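Local coordinates for designed helical repeat protein (Synthetic construct, PDB 5CWD) that has no known natural function, being a de novo designed helical repeat protein that folds into an array of stacked helices joined by short loops, at residues A[41-44]-A[45-49]. Numbering follows the deposited sequence.
Sequences AGMP and TKEAA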
loop_
_atom_site.group_PDB
_atom_site.type_symbol
_atom_site.label_atom_id
_atom_site.label_comp_id
_atom_site.label_asym_id
_atom_site.label_seq_id
_atom_site.Cartn_x
_atom_site.Cartn_y
_atom_site.Cartn_z
ATOM N N ALA A 41 17.015 -15.941 2.402
ATOM C CA ALA A 41 17.874 -14.840 1.986
ATOM C C ALA A 41 18.501 -14.143 3.188
ATOM O O ALA A 41 19.381 -13.295 3.032
ATOM C CB ALA A 41 17.084 -13.840 1.152
ATOM N N GLY A 42 18.042 -14.497 4.385
ATOM C CA GLY A 42 18.549 -13.899 5.605
ATOM C C GLY A 42 18.067 -12.473 5.758
ATOM O O GLY A 42 18.726 -11.652 6.396
ATOM N N MET A 43 16.916 -12.180 5.161
ATOM C CA MET A 43 16.311 -10.858 5.260
ATOM C C MET A 43 15.346 -10.814 6.440
ATOM O O MET A 43 14.626 -11.781 6.686
ATOM C CB MET A 43 15.574 -10.499 3.970
ATOM C CG MET A 43 14.844 -9.160 4.028
ATOM S SD MET A 43 13.990 -8.753 2.498
ATOM C CE MET A 43 15.376 -8.581 1.378
ATOM N N PRO A 44 15.329 -9.692 7.181
ATOM C CA PRO A 44 14.355 -9.563 8.271
ATOM C C PRO A 44 12.917 -9.683 7.774
ATOM O O PRO A 44 12.575 -9.109 6.741
ATOM C CB PRO A 44 14.632 -8.161 8.823
ATOM C CG PRO A 44 16.039 -7.875 8.447
ATOM C CD PRO A 44 16.248 -8.540 7.127
ATOM N N THR A 45 12.092 -10.427 8.503
ATOM C CA THR A 45 10.705 -10.639 8.113
ATOM C C THR A 45 9.942 -9.322 8.004
ATOM O O THR A 45 9.101 -9.157 7.122
ATOM C CB THR A 45 9.978 -11.557 9.110
ATOM O OG1 THR A 45 10.162 -11.056 10.442
ATOM C CG2 THR A 45 10.516 -12.977 9.018
ATOM N N LYS A 46 10.242 -8.387 8.899
ATOM C CA LYS A 46 9.593 -7.080 8.883
ATOM C C LYS A 46 9.789 -6.381 7.544
ATOM O O LYS A 46 8.827 -5.930 6.921
ATOM C CB LYS A 46 10.133 -6.190 10.007
ATOM C CG LYS A 46 9.690 -6.597 11.401
ATOM C CD LYS A 46 9.847 -5.444 12.385
ATOM C CE LYS A 46 9.215 -5.764 13.731
ATOM N NZ LYS A 46 9.148 -4.565 14.611
ATOM N N GLU A 47 11.041 -6.294 7.107
ATOM C CA GLU A 47 11.370 -5.595 5.872
ATOM C C GLU A 47 10.755 -6.323 4.681
ATOM O O GLU A 47 10.289 -5.697 3.726
ATOM C CB GLU A 47 12.886 -5.479 5.709
ATOM C CG GLU A 47 13.330 -4.320 4.830
ATOM C CD GLU A 47 14.839 -4.187 4.760
ATOM O OE1 GLU A 47 15.518 -5.217 4.557
ATOM O OE2 GLU A 47 15.346 -3.055 4.917
ATOM N N ALA A 48 10.750 -7.649 4.751
ATOM C CA ALA A 48 10.116 -8.460 3.723
ATOM C C ALA A 48 8.639 -8.102 3.605
ATOM O O ALA A 48 8.154 -7.752 2.526
ATOM C CB ALA A 48 10.278 -9.932 4.040
ATOM N N ALA A 49 7.936 -8.185 4.729
ATOM C CA ALA A 49 6.517 -7.859 4.781
ATOM C C ALA A 49 6.273 -6.415 4.354
ATOM O O ALA A 49 5.264 -6.112 3.717
ATOM C CB ALA A 49 5.977 -8.097 6.177
#
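P44 stands at the N-cap position of helix 45-63, and with M43 it meets the helix's first turn at the end of the loop that follows helix 24-40. The carbonyl oxygen of P44 starts the helical bonding: A48 N donates to P44 O at 3.1 Å. This bond is nearly straight, with an N-H...O angle of 163°, and the donor lies in the carbonyl plane. The next bond of the helix follows at once, from A49 N to T45 O at 2.8 Å. The preceding helix ends in a Schellman motif, where G42 leaves helical angles with a positive phi.

The M43 side chain packs against the start of the helix. With CG anti to the backbone N (chi1 177°) and chi2 also anti, its extended chain carries the sulfur alongside A48, with SD 4.2 Å from A48 CB. The bend at chi3 turns only the terminal CE. E47 crosses the M43 side chain at about a right angle. Its carboxylate oxygen OE1 lies 4.0 Å from M43 CG, a van der Waals approach. Beyond the two segments, M43 also touches K4 and A7 of helix 4-20. T45 OG1 is hydrogen-bonded to A83 O, at the end of helix 66-83.

The contact thus pairs one backbone bond with apolar packing. P44 has no N-H, but an N-cap residue contributes its carbonyl to the helix, and this one accepts from A48 N. Buried M43 packs on A48 at the helix start and also on helix 4-20, without side-chain hydrogen bonds between the two segments.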